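Local coordinates for adenosine monophosphate-protein transferase (Sulfolobus tokodaii, PDB 2EKM) that is of unknown function but is probably related to adenosine-specific kinases and may transfer adenosine monophosphate to proteins, at residues A[31-36]-A[43-48]; A[36-41]-A[97-102]; A[56-61]-A[74-79]. All coordinates share one frame; numbering follows the deposited sequence.

Contact 1. Residues A[31-36]-A[43-48]; sequences DLYETL and LKFGIA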
ATOM      1  N   ASP A  31     -15.731   6.151 -10.248  1.00 17.30           N
ATOM      2  CA  ASP A  31     -15.193   4.806 -10.405  1.00 17.78           C
ATOM      3  C   ASP A  31     -15.460   3.951  -9.165  1.00 17.63           C
ATOM      4  O   ASP A  31     -15.802   2.779  -9.249  1.00 17.89           O
ATOM      5  CB  ASP A  31     -13.687   4.920 -10.645  1.00 16.37           C
ATOM      6  CG  ASP A  31     -13.430   5.161 -12.126  1.00 17.67           C
ATOM      7  OD1 ASP A  31     -14.369   5.569 -12.810  1.00 16.91           O
ATOM      8  OD2 ASP A  31     -12.307   4.945 -12.574  1.00 16.77           O
ATOM      9  N   LEU A  32     -15.311   4.546  -7.989  1.00 16.19           N
ATOM     10  CA  LEU A  32     -15.585   3.809  -6.760  1.00 17.30           C
ATOM     11  C   LEU A  32     -17.090   3.529  -6.677  1.00 16.91           C
ATOM     12  O   LEU A  32     -17.507   2.422  -6.344  1.00 17.29           O
ATOM     13  CB  LEU A  32     -15.113   4.609  -5.539  1.00 17.11           C
ATOM     14  CG  LEU A  32     -13.594   4.641  -5.317  1.00 17.48           C
ATOM     15  CD1 LEU A  32     -13.240   5.583  -4.173  1.00 16.64           C
ATOM     16  CD2 LEU A  32     -13.097   3.229  -5.023  1.00 18.27           C
ATOM     17  N   TYR A  33     -17.904   4.531  -6.997  1.00 16.62           N
ATOM     18  CA  TYR A  33     -19.352   4.359  -6.949  1.00 17.26           C
ATOM     19  C   TYR A  33     -19.770   3.216  -7.866  1.00 18.98           C
ATOM     20  O   TYR A  33     -20.540   2.340  -7.475  1.00 19.91           O
ATOM     21  CB  TYR A  33     -20.077   5.639  -7.394  1.00 17.59           C
ATOM     22  CG  TYR A  33     -21.565   5.419  -7.577  1.00 18.00           C
ATOM     23  CD1 TYR A  33     -22.441   5.481  -6.491  1.00 18.30           C
ATOM     24  CD2 TYR A  33     -22.080   5.037  -8.818  1.00 20.75           C
ATOM     25  CE1 TYR A  33     -23.791   5.159  -6.631  1.00 21.96           C
ATOM     26  CE2 TYR A  33     -23.429   4.707  -8.970  1.00 21.80           C
ATOM     27  CZ  TYR A  33     -24.276   4.769  -7.873  1.00 21.91           C
ATOM     28  OH  TYR A  33     -25.594   4.416  -8.017  1.00 21.81           O
ATOM     29  N   GLU A  34     -19.256   3.236  -9.094  1.00 18.75           N
ATOM     30  CA  GLU A  34     -19.582   2.221 -10.083  1.00 17.86           C
ATOM     31  C   GLU A  34     -19.214   0.795  -9.694  1.00 18.06           C
ATOM     32  O   GLU A  34     -20.037  -0.113  -9.811  1.00 18.32           O
ATOM     33  CB  GLU A  34     -18.926   2.574 -11.421  1.00 19.41           C
ATOM     34  CG  GLU A  34     -19.625   3.702 -12.162  1.00 20.82           C
ATOM     35  CD  GLU A  34     -18.916   4.108 -13.444  1.00 21.43           C
ATOM     36  OE1 GLU A  34     -18.303   3.240 -14.100  1.00 24.52           O
ATOM     37  OE2 GLU A  34     -18.987   5.298 -13.806  1.00 20.88           O
ATOM     38  N   THR A  35     -17.986   0.590  -9.225  1.00 16.55           N
ATOM     39  CA  THR A  35     -17.555  -0.751  -8.868  1.00 15.06           C
ATOM     40  C   THR A  35     -18.297  -1.302  -7.644  1.00 15.94           C
ATOM     41  O   THR A  35     -18.514  -2.510  -7.535  1.00 15.09           O
ATOM     42  CB  THR A  35     -16.014  -0.794  -8.656  1.00 16.53           C
ATOM     43  OG1 THR A  35     -15.554  -2.148  -8.784  1.00 16.28           O
ATOM     44  CG2 THR A  35     -15.634  -0.233  -7.288  1.00 13.12           C
ATOM     45  N   LEU A  36     -18.692  -0.423  -6.725  1.00 14.81           N
ATOM     46  CA  LEU A  36     -19.437  -0.858  -5.549  1.00 16.44           C
ATOM     47  C   LEU A  36     -20.877  -1.190  -5.959  1.00 18.06           C
ATOM     48  O   LEU A  36     -21.428  -2.213  -5.552  1.00 19.70           O
ATOM     49  CB  LEU A  36     -19.429   0.236  -4.473  1.00 17.79           C
ATOM     50  CG  LEU A  36     -18.055   0.499  -3.844  1.00 18.10           C
ATOM     51  CD1 LEU A  36     -18.110   1.687  -2.888  1.00 18.49           C
ATOM     52  CD2 LEU A  36     -17.599  -0.761  -3.116  1.00 16.43           C
ATOM     53  N   LEU A  43     -25.710  -4.070  -1.581  1.00 19.63           N
ATOM     54  CA  LEU A  43     -24.700  -3.367  -0.802  1.00 20.42           C
ATOM     55  C   LEU A  43     -25.078  -1.897  -0.635  1.00 18.70           C
ATOM     56  O   LEU A  43     -25.501  -1.245  -1.589  1.00 19.35           O
ATOM     57  CB  LEU A  43     -23.329  -3.455  -1.480  1.00 19.23           C
ATOM     58  CG  LEU A  43     -22.199  -2.730  -0.733  1.00 19.21           C
ATOM     59  CD1 LEU A  43     -21.822  -3.511   0.528  1.00 17.87           C
ATOM     60  CD2 LEU A  43     -20.989  -2.583  -1.646  1.00 16.46           C
ATOM     61  N   LYS A  44     -24.937  -1.387   0.585  1.00 18.55           N
ATOM     62  CA  LYS A  44     -25.218   0.017   0.876  1.00 16.82           C
ATOM     63  C   LYS A  44     -23.848   0.637   1.098  1.00 17.74           C
ATOM     64  O   LYS A  44     -23.010   0.060   1.800  1.00 15.63           O
ATOM     65  CB  LYS A  44     -26.060   0.163   2.150  1.00 19.08           C
ATOM     66  CG  LYS A  44     -27.384  -0.583   2.114  1.00 22.56           C
ATOM     67  CD  LYS A  44     -28.227  -0.168   0.910  1.00 26.97           C
ATOM     68  CE  LYS A  44     -29.511  -0.986   0.832  1.00 31.06           C
ATOM     69  NZ  LYS A  44     -30.299  -0.671  -0.388  1.00 34.20           N
ATOM     70  N   PHE A  45     -23.612   1.805   0.518  1.00 15.98           N
ATOM     71  CA  PHE A  45     -22.307   2.424   0.677  1.00 18.10           C
ATOM     72  C   PHE A  45     -22.299   3.943   0.557  1.00 17.51           C
ATOM     73  O   PHE A  45     -23.223   4.546   0.011  1.00 18.09           O
ATOM     74  CB  PHE A  45     -21.341   1.808  -0.341  1.00 17.18           C
ATOM     75  CG  PHE A  45     -21.790   1.951  -1.774  1.00 18.28           C
ATOM     76  CD1 PHE A  45     -21.487   3.098  -2.503  1.00 17.91           C
ATOM     77  CD2 PHE A  45     -22.538   0.948  -2.389  1.00 19.72           C
ATOM     78  CE1 PHE A  45     -21.924   3.244  -3.825  1.00 16.75           C
ATOM     79  CE2 PHE A  45     -22.981   1.086  -3.712  1.00 17.91           C
ATOM     80  CZ  PHE A  45     -22.671   2.237  -4.427  1.00 17.08           C
ATOM     81  N   GLY A  46     -21.243   4.541   1.100  1.00 16.55           N
ATOM     82  CA  GLY A  46     -21.051   5.978   1.056  1.00 16.35           C
ATOM     83  C   GLY A  46     -19.585   6.209   0.735  1.00 16.82           C
ATOM     84  O   GLY A  46     -18.719   5.534   1.297  1.00 15.09           O
ATOM     85  N   ILE A  47     -19.308   7.164  -0.150  1.00 16.86           N
ATOM     86  CA  ILE A  47     -17.940   7.451  -0.582  1.00 17.01           C
ATOM     87  C   ILE A  47     -17.543   8.918  -0.449  1.00 17.21           C
ATOM     88  O   ILE A  47     -18.310   9.805  -0.811  1.00 17.20           O
ATOM     89  CB  ILE A  47     -17.751   7.085  -2.070  1.00 18.32           C
ATOM     90  CG1 ILE A  47     -18.156   5.631  -2.305  1.00 20.03           C
ATOM     91  CG2 ILE A  47     -16.304   7.343  -2.497  1.00 14.97           C
ATOM     92  CD1 ILE A  47     -18.451   5.319  -3.766  1.00 20.79           C
ATOM     93  N   ALA A  48     -16.335   9.162   0.045  1.00 15.82           N
ATOM     94  CA  ALA A  48     -15.824  10.521   0.179  1.00 17.92           C
ATOM     95  C   ALA A  48     -14.400  10.532  -0.368  1.00 19.46           C
ATOM     96  O   ALA A  48     -13.638   9.588  -0.143  1.00 18.52           O
ATOM     97  CB  ALA A  48     -15.833  10.959   1.636  1.00 18.36           C
TER
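The Phe45 ring takes Leu36 of the facing helix on one of its faces and Tyr33 at its edge. Leu36 CB stands 3.6 Å from the ring centroid, only 7° off the normal, a CH-pi contact centred on the face. Near the ring plane, Phe45 CE1 meets Tyr33 CD1 at 3.5 Å. The two rings meet obliquely, their planes at 59° and centroids 5.5 Å apart. Phe45 carries CG between its backbone N and carbonyl carbon (chi1 58°), which brings the ring against the last turn of helix 28-37. Farther along the Leu36 side chain, the methyl CD1 touches the same ring, 3.7 Å from Phe45 CD1, and meets Ile47 CD1 tip to tip. Ile47 pushes that CD1 against the helix itself, 3.4 Å from Tyr33 N, between the side chains of Leu32 and Tyr33. Leu32 CD1 closes over the other branch, 3.9 Å from Ile47 CG2. At the start of the strand segment, Leu43 CD2 rests near Leu36 CD2 and the Leu36 carbonyl oxygen. Helix residues 31-36 run nearly antiparallel to strand residues 44-48, the two axes 9.2 Å apart at their closest; Phe45 and Ile47 face the helix while Ala48 turns to helix 65-78 on the other side of the sheet. Leu32 and Leu36 reach further, onto Phe84 and Ile86 of the adjacent strand 83-89. Charges stay at the outer side of the helix, where Asp31 and Glu34 form salt bridges with Lys161 of the second subunit. Between helix and strand the adhesion is therefore apolar: methyls and rings pack together, and five of the six touching residues are buried, while backbone groups of the strand pair with strands 57-62 and 83-89, and the Asn63 side chain takes Phe45 N and Leu43 O.

Contact 2. Residues A[36-41]-A[97-102]; sequences LASSSP and LNRIKN
With CG anti to its carbonyl carbon (chi1 -77°) and the chain extended from CG to NE, Arg99 spans the gap from helix 93-101 to Ser38 and Ser39. Rotation about CD-NE (chi4 -108°) then lays the guanidinium over the backbone where helix 28-37 ends. Ser39 CA sits over the middle of one guanidinium face, 3.5 Å from Arg99 CZ. Ser39 CB lies alongside the root of the group, 3.6 Å from Arg99 NE. At the far end Arg99 NH1 donates to Ser38 OG at 3.2 Å, a bent bond (140° at the hydrogen) to an acceptor tilted out of the guanidinium plane. Ser38 OG is itself held by Glu34 O, one turn back in the helix, and Arg99 NH1 has a weak bond to Thr35 O. Ser39 turns its hydroxyl back as well: OG donates to Leu36 O at 2.6 Å, and Ser39 N shares that acceptor at 3.1 Å, so two donors grip one carbonyl. On its other side helix 93-101 meets the third subunit, through Asn98 and Lys101. The positive guanidinium lies where the helix dipole would be negative, which probably favours its placement. Such an arginine, set against the carbonyl end of a neighbouring helix, here ties together two helices packed on the same face of an antiparallel sheet in an alpha/beta layer.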
ATOM      1  N   LEU A  36     -18.692  -0.423  -6.725  1.00 14.81           N
ATOM      2  CA  LEU A  36     -19.437  -0.858  -5.549  1.00 16.44           C
ATOM      3  C   LEU A  36     -20.877  -1.190  -5.959  1.00 18.06           C
ATOM      4  O   LEU A  36     -21.428  -2.213  -5.552  1.00 19.70           O
ATOM      5  CB  LEU A  36     -19.429   0.236  -4.473  1.00 17.79           C
ATOM      6  CG  LEU A  36     -18.055   0.499  -3.844  1.00 18.10           C
ATOM      7  CD1 LEU A  36     -18.110   1.687  -2.888  1.00 18.49           C
ATOM      8  CD2 LEU A  36     -17.599  -0.761  -3.116  1.00 16.43           C
ATOM      9  N   ALA A  37     -21.469  -0.333  -6.784  1.00 16.87           N
ATOM     10  CA  ALA A  37     -22.838  -0.531  -7.252  1.00 18.94           C
ATOM     11  C   ALA A  37     -23.007  -1.854  -7.995  1.00 19.27           C
ATOM     12  O   ALA A  37     -24.019  -2.536  -7.829  1.00 20.13           O
ATOM     13  CB  ALA A  37     -23.260   0.633  -8.156  1.00 16.56           C
ATOM     14  N   SER A  38     -22.023  -2.222  -8.811  1.00 18.59           N
ATOM     15  CA  SER A  38     -22.116  -3.469  -9.565  1.00 17.99           C
ATOM     16  C   SER A  38     -21.511  -4.673  -8.843  1.00 18.83           C
ATOM     17  O   SER A  38     -21.364  -5.744  -9.433  1.00 19.99           O
ATOM     18  CB  SER A  38     -21.479  -3.312 -10.956  1.00 17.86           C
ATOM     19  OG  SER A  38     -20.110  -2.966 -10.881  1.00 16.54           O
ATOM     20  N   SER A  39     -21.168  -4.510  -7.567  1.00 17.89           N
ATOM     21  CA  SER A  39     -20.601  -5.626  -6.816  1.00 17.94           C
ATOM     22  C   SER A  39     -21.754  -6.459  -6.267  1.00 19.25           C
ATOM     23  O   SER A  39     -21.631  -7.670  -6.087  1.00 17.73           O
ATOM     24  CB  SER A  39     -19.715  -5.126  -5.666  1.00 14.85           C
ATOM     25  OG  SER A  39     -20.474  -4.494  -4.652  1.00 16.74           O
ATOM     26  N   SER A  40     -22.885  -5.796  -6.027  1.00 19.50           N
ATOM     27  CA  SER A  40     -24.079  -6.446  -5.500  1.00 21.26           C
ATOM     28  C   SER A  40     -25.267  -5.482  -5.503  1.00 20.97           C
ATOM     29  O   SER A  40     -25.107  -4.279  -5.290  1.00 20.45           O
ATOM     30  CB  SER A  40     -23.820  -6.936  -4.072  1.00 22.34           C
ATOM     31  OG  SER A  40     -25.039  -7.227  -3.410  1.00 28.68           O
ATOM     32  N   PRO A  41     -26.481  -5.998  -5.742  1.00 21.46           N
ATOM     33  CA  PRO A  41     -27.658  -5.125  -5.756  1.00 21.91           C
ATOM     34  C   PRO A  41     -28.156  -4.731  -4.365  1.00 23.71           C
ATOM     35  O   PRO A  41     -29.099  -3.951  -4.237  1.00 26.11           O
ATOM     36  CB  PRO A  41     -28.685  -5.949  -6.530  1.00 22.99           C
ATOM     37  CG  PRO A  41     -28.341  -7.361  -6.123  1.00 21.10           C
ATOM     38  CD  PRO A  41     -26.823  -7.363  -6.186  1.00 21.00           C
ATOM     39  N   LEU A  97     -13.051  -5.432  -1.487  1.00 15.95           N
ATOM     40  CA  LEU A  97     -11.674  -4.970  -1.393  1.00 17.78           C
ATOM     41  C   LEU A  97     -10.887  -5.143  -2.693  1.00 16.55           C
ATOM     42  O   LEU A  97     -10.189  -4.222  -3.121  1.00 15.61           O
ATOM     43  CB  LEU A  97     -10.962  -5.662  -0.228  1.00 16.90           C
ATOM     44  CG  LEU A  97      -9.811  -4.882   0.421  1.00 23.76           C
ATOM     45  CD1 LEU A  97     -10.222  -3.435   0.701  1.00 20.74           C
ATOM     46  CD2 LEU A  97      -9.411  -5.579   1.716  1.00 22.68           C
ATOM     47  N   ASN A  98     -10.995  -6.302  -3.336  1.00 15.79           N
ATOM     48  CA  ASN A  98     -10.262  -6.499  -4.583  1.00 16.32           C
ATOM     49  C   ASN A  98     -10.737  -5.564  -5.702  1.00 16.32           C
ATOM     50  O   ASN A  98      -9.931  -5.115  -6.521  1.00 15.09           O
ATOM     51  CB  ASN A  98     -10.322  -7.968  -5.029  1.00 17.48           C
ATOM     52  CG  ASN A  98      -9.361  -8.852  -4.242  1.00 20.48           C
ATOM     53  OD1 ASN A  98      -8.403  -8.360  -3.649  1.00 20.80           O
ATOM     54  ND2 ASN A  98      -9.603 -10.156  -4.246  1.00 21.51           N
ATOM     55  N   ARG A  99     -12.031  -5.261  -5.746  1.00 14.57           N
ATOM     56  CA  ARG A  99     -12.538  -4.339  -6.773  1.00 14.16           C
ATOM     57  C   ARG A  99     -11.898  -2.972  -6.576  1.00 13.66           C
ATOM     58  O   ARG A  99     -11.480  -2.318  -7.535  1.00 15.21           O
ATOM     59  CB  ARG A  99     -14.063  -4.193  -6.679  1.00 13.33           C
ATOM     60  CG  ARG A  99     -14.822  -5.364  -7.258  1.00 16.49           C
ATOM     61  CD  ARG A  99     -16.326  -5.228  -7.039  1.00 17.02           C
ATOM     62  NE  ARG A  99     -17.044  -6.226  -7.822  1.00 17.78           N
ATOM     63  CZ  ARG A  99     -17.772  -5.953  -8.900  1.00 18.26           C
ATOM     64  NH1 ARG A  99     -17.899  -4.704  -9.325  1.00 19.44           N
ATOM     65  NH2 ARG A  99     -18.338  -6.939  -9.576  1.00 18.54           N
ATOM     66  N   ILE A 100     -11.819  -2.550  -5.319  1.00 14.62           N
ATOM     67  CA  ILE A 100     -11.239  -1.258  -4.973  1.00 16.91           C
ATOM     68  C   ILE A 100      -9.758  -1.178  -5.349  1.00 16.86           C
ATOM     69  O   ILE A 100      -9.307  -0.170  -5.900  1.00 16.30           O
ATOM     70  CB  ILE A 100     -11.428  -0.973  -3.461  1.00 17.37           C
ATOM     71  CG1 ILE A 100     -12.928  -0.842  -3.151  1.00 16.43           C
ATOM     72  CG2 ILE A 100     -10.678   0.297  -3.063  1.00 19.27           C
ATOM     73  CD1 ILE A 100     -13.271  -0.818  -1.658  1.00 13.89           C
ATOM     74  N   LYS A 101      -9.005  -2.239  -5.057  1.00 16.78           N
ATOM     75  CA  LYS A 101      -7.579  -2.276  -5.386  1.00 16.42           C
ATOM     76  C   LYS A 101      -7.385  -2.097  -6.886  1.00 17.90           C
ATOM     77  O   LYS A 101      -6.398  -1.504  -7.327  1.00 18.96           O
ATOM     78  CB  LYS A 101      -6.956  -3.621  -5.006  1.00 16.18           C
ATOM     79  CG  LYS A 101      -6.944  -3.961  -3.538  1.00 17.87           C
ATOM     80  CD  LYS A 101      -6.542  -5.420  -3.367  1.00 17.47           C
ATOM     81  CE  LYS A 101      -6.659  -5.870  -1.929  1.00 17.82           C
ATOM     82  NZ  LYS A 101      -6.359  -7.325  -1.794  1.00 16.23           N
ATOM     83  N   ASN A 102      -8.330  -2.625  -7.660  1.00 16.51           N
ATOM     84  CA  ASN A 102      -8.268  -2.578  -9.121  1.00 17.42           C
ATOM     85  C   ASN A 102      -8.754  -1.287  -9.775  1.00 16.45           C
ATOM     86  O   ASN A 102      -8.674  -1.147 -10.995  1.00 16.48           O
ATOM     87  CB  ASN A 102      -9.045  -3.764  -9.707  1.00 21.66           C
ATOM     88  CG  ASN A 102      -8.503  -5.107  -9.239  1.00 27.04           C
ATOM     89  OD1 ASN A 102      -9.120  -6.150  -9.462  1.00 32.36           O
ATOM     90  ND2 ASN A 102      -7.344  -5.088  -8.593  1.00 28.17           N
TER

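Contact 3. Residues A[56-61]-A[74-79]; sequences RLIRWD and TALKIG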
ATOM      1  N   ARG A  56     -10.539  22.089  -3.717  1.00 21.67           N
ATOM      2  CA  ARG A  56     -10.216  21.262  -2.556  1.00 21.90           C
ATOM      3  C   ARG A  56     -11.469  20.830  -1.795  1.00 21.60           C
ATOM      4  O   ARG A  56     -11.531  20.926  -0.568  1.00 22.41           O
ATOM      5  CB  ARG A  56      -9.288  22.044  -1.620  1.00 22.25           C
ATOM      6  CG  ARG A  56      -7.951  22.415  -2.257  1.00 22.80           C
ATOM      7  CD  ARG A  56      -7.286  23.576  -1.527  1.00 22.97           C
ATOM      8  NE  ARG A  56      -7.099  23.311  -0.103  1.00 21.42           N
ATOM      9  CZ  ARG A  56      -6.516  24.157   0.737  1.00 23.92           C
ATOM     10  NH1 ARG A  56      -6.064  25.325   0.289  1.00 22.88           N
ATOM     11  NH2 ARG A  56      -6.377  23.841   2.020  1.00 21.38           N
ATOM     12  N   LEU A  57     -12.458  20.339  -2.531  1.00 21.28           N
ATOM     13  CA  LEU A  57     -13.716  19.911  -1.937  1.00 20.99           C
ATOM     14  C   LEU A  57     -13.815  18.408  -1.707  1.00 22.39           C
ATOM     15  O   LEU A  57     -13.283  17.611  -2.484  1.00 21.62           O
ATOM     16  CB  LEU A  57     -14.881  20.337  -2.835  1.00 19.27           C
ATOM     17  CG  LEU A  57     -15.079  21.835  -3.057  1.00 19.80           C
ATOM     18  CD1 LEU A  57     -16.154  22.073  -4.120  1.00 20.00           C
ATOM     19  CD2 LEU A  57     -15.468  22.482  -1.738  1.00 19.46           C
ATOM     20  N   ILE A  58     -14.496  18.028  -0.630  1.00 21.52           N
ATOM     21  CA  ILE A  58     -14.711  16.615  -0.344  1.00 22.54           C
ATOM     22  C   ILE A  58     -15.739  16.201  -1.393  1.00 22.10           C
ATOM     23  O   ILE A  58     -16.864  16.703  -1.389  1.00 21.79           O
ATOM     24  CB  ILE A  58     -15.344  16.385   1.052  1.00 22.66           C
ATOM     25  CG1 ILE A  58     -14.403  16.866   2.162  1.00 24.17           C
ATOM     26  CG2 ILE A  58     -15.685  14.912   1.224  1.00 22.43           C
ATOM     27  CD1 ILE A  58     -13.137  16.062   2.309  1.00 26.29           C
ATOM     28  N   ARG A  59     -15.349  15.308  -2.298  1.00 20.74           N
ATOM     29  CA  ARG A  59     -16.254  14.841  -3.340  1.00 21.04           C
ATOM     30  C   ARG A  59     -16.909  13.563  -2.838  1.00 21.49           C
ATOM     31  O   ARG A  59     -16.252  12.728  -2.217  1.00 21.38           O
ATOM     32  CB  ARG A  59     -15.476  14.588  -4.628  1.00 19.92           C
ATOM     33  CG  ARG A  59     -14.685  15.799  -5.094  1.00 21.40           C
ATOM     34  CD  ARG A  59     -15.591  17.000  -5.316  1.00 20.18           C
ATOM     35  NE  ARG A  59     -14.859  18.133  -5.878  1.00 20.51           N
ATOM     36  CZ  ARG A  59     -15.370  18.984  -6.763  1.00 22.02           C
ATOM     37  NH1 ARG A  59     -16.619  18.834  -7.188  1.00 20.60           N
ATOM     38  NH2 ARG A  59     -14.628  19.976  -7.235  1.00 22.75           N
ATOM     39  N   TRP A  60     -18.197  13.393  -3.111  1.00 21.54           N
ATOM     40  CA  TRP A  60     -18.885  12.223  -2.591  1.00 20.42           C
ATOM     41  C   TRP A  60     -20.025  11.671  -3.426  1.00 21.66           C
ATOM     42  O   TRP A  60     -20.558  12.340  -4.313  1.00 22.16           O
ATOM     43  CB  TRP A  60     -19.431  12.549  -1.203  1.00 19.99           C
ATOM     44  CG  TRP A  60     -20.309  13.776  -1.215  1.00 20.26           C
ATOM     45  CD1 TRP A  60     -19.910  15.074  -1.053  1.00 21.88           C
ATOM     46  CD2 TRP A  60     -21.719  13.820  -1.471  1.00 19.76           C
ATOM     47  NE1 TRP A  60     -20.984  15.924  -1.194  1.00 19.63           N
ATOM     48  CE2 TRP A  60     -22.106  15.181  -1.450  1.00 21.04           C
ATOM     49  CE3 TRP A  60     -22.691  12.843  -1.718  1.00 20.77           C
ATOM     50  CZ2 TRP A  60     -23.428  15.589  -1.664  1.00 19.48           C
ATOM     51  CZ3 TRP A  60     -24.012  13.249  -1.933  1.00 20.85           C
ATOM     52  CH2 TRP A  60     -24.363  14.613  -1.903  1.00 20.70           C
ATOM     53  N   ASP A  61     -20.396  10.436  -3.107  1.00 21.13           N
ATOM     54  CA  ASP A  61     -21.503   9.743  -3.753  1.00 22.40           C
ATOM     55  C   ASP A  61     -21.789   8.487  -2.939  1.00 21.50           C
ATOM     56  O   ASP A  61     -21.082   8.191  -1.974  1.00 21.16           O
ATOM     57  CB  ASP A  61     -21.168   9.355  -5.193  1.00 23.74           C
ATOM     58  CG  ASP A  61     -22.412   9.258  -6.072  1.00 25.55           C
ATOM     59  OD1 ASP A  61     -23.470   8.829  -5.569  1.00 23.02           O
ATOM     60  OD2 ASP A  61     -22.330   9.605  -7.269  1.00 25.99           O
ATOM     61  N   THR A  74     -15.371  11.527   8.361  1.00 18.82           N
ATOM     62  CA  THR A  74     -14.073  10.891   8.513  1.00 18.89           C
ATOM     63  C   THR A  74     -13.036  11.504   7.570  1.00 17.74           C
ATOM     64  O   THR A  74     -11.892  11.723   7.961  1.00 15.82           O
ATOM     65  CB  THR A  74     -14.190   9.366   8.283  1.00 19.20           C
ATOM     66  OG1 THR A  74     -15.006   8.803   9.321  1.00 16.93           O
ATOM     67  CG2 THR A  74     -12.818   8.697   8.308  1.00 16.24           C
ATOM     68  N   ALA A  75     -13.439  11.798   6.335  1.00 17.75           N
ATOM     69  CA  ALA A  75     -12.528  12.400   5.362  1.00 17.76           C
ATOM     70  C   ALA A  75     -12.063  13.778   5.831  1.00 18.92           C
ATOM     71  O   ALA A  75     -10.905  14.156   5.641  1.00 19.57           O
ATOM     72  CB  ALA A  75     -13.218  12.519   4.004  1.00 17.17           C
ATOM     73  N   LEU A  76     -12.972  14.534   6.439  1.00 18.22           N
ATOM     74  CA  LEU A  76     -12.641  15.862   6.943  1.00 19.37           C
ATOM     75  C   LEU A  76     -11.699  15.778   8.141  1.00 18.23           C
ATOM     76  O   LEU A  76     -10.780  16.582   8.278  1.00 16.67           O
ATOM     77  CB  LEU A  76     -13.913  16.604   7.359  1.00 20.48           C
ATOM     78  CG  LEU A  76     -14.746  17.291   6.277  1.00 23.01           C
ATOM     79  CD1 LEU A  76     -16.077  17.721   6.875  1.00 23.81           C
ATOM     80  CD2 LEU A  76     -13.992  18.502   5.725  1.00 23.43           C
ATOM     81  N   LYS A  77     -11.942  14.809   9.016  1.00 18.59           N
ATOM     82  CA  LYS A  77     -11.118  14.634  10.208  1.00 19.31           C
ATOM     83  C   LYS A  77      -9.688  14.233   9.853  1.00 19.20           C
ATOM     84  O   LYS A  77      -8.736  14.676  10.491  1.00 21.50           O
ATOM     85  CB  LYS A  77     -11.764  13.599  11.126  1.00 20.86           C
ATOM     86  CG  LYS A  77     -13.104  14.068  11.676  1.00 21.97           C
ATOM     87  CD  LYS A  77     -13.937  12.930  12.247  1.00 21.98           C
ATOM     88  CE  LYS A  77     -13.265  12.267  13.432  1.00 22.72           C
ATOM     89  NZ  LYS A  77     -14.182  11.284  14.076  1.00 23.71           N
ATOM     90  N   ILE A  78      -9.534  13.388   8.843  1.00 18.02           N
ATOM     91  CA  ILE A  78      -8.202  12.989   8.420  1.00 16.56           C
ATOM     92  C   ILE A  78      -7.604  14.224   7.745  1.00 17.24           C
ATOM     93  O   ILE A  78      -6.449  14.578   7.984  1.00 18.26           O
ATOM     94  CB  ILE A  78      -8.261  11.811   7.433  1.00 16.28           C
ATOM     95  CG1 ILE A  78      -8.791  10.566   8.153  1.00 16.30           C
ATOM     96  CG2 ILE A  78      -6.873  11.552   6.839  1.00 14.14           C
ATOM     97  CD1 ILE A  78      -8.982   9.350   7.242  1.00 15.95           C
ATOM     98  N   GLY A  79      -8.415  14.880   6.917  1.00 17.83           N
ATOM     99  CA  GLY A  79      -7.997  16.092   6.229  1.00 17.53           C
ATOM    100  C   GLY A  79      -6.744  16.028   5.377  1.00 16.49           C
ATOM    101  O   GLY A  79      -6.051  17.033   5.215  1.00 18.43           O
TER
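Ala75 presents its lone methyl to strand 57-62, with CB 3.9 Å from Ile58 CD1. The same CB also rests on Ala48 and Cys50 of strand 44-50, so this methyl meets two adjacent strands, and the alpha carbons of Ala75 and Ile58 are 7.4 Å apart. Thr74, just before it, touches Val10 of the other, three-stranded sheet. Leu76, next along, starts off to one side, but its CD2 returns to within 3.9 Å of Ile58 CG1, the two side chains slanting across each other. Ile58 thus divides its longer branch: CG1 meets Leu76, and the bend beyond it (chi2 -68°) turns CD1 to Ala75. Lys77 touches Ile8, again of the three-stranded sheet, so the helix is enclosed from both sides. Gly79 ends the helix with positive phi, its N bonded to Ala75 O at 2.9 Å. Strand 57-62 borders the second subunit: Leu57 and Ile58 pair in parallel with a strand of that chain, Ile58 packs on its Pro139, and Arg59 makes a salt bridge to its Glu143. Aliphatic carbons alone meet between the two segments, so the contact is non-directional and hydrophobic, while polar bonds hold the strand to strand 44-50 and to the second subunit.

The three contacts lie on both faces of the antiparallel sheet formed by strands 57-62, 44-50, 83-89, 16-22 and 108-113. Contacts 1 and 2 have centres 8 Å apart, share Leu36 and helix 28-37, and interleave along the chain. Contact 3 follows contact 1 in sequence, with centres 15 Å apart, and joins it through neighbouring strands, where Ile47 N probably bonds Asp61 O. It is nested in the loop that contact 2 closes, yet the two do not touch, their centres being 21 Å apart. Helices 28-37 and 93-101 thus cover one face and helix 65-78 the other, while all three contacts reach the second subunit.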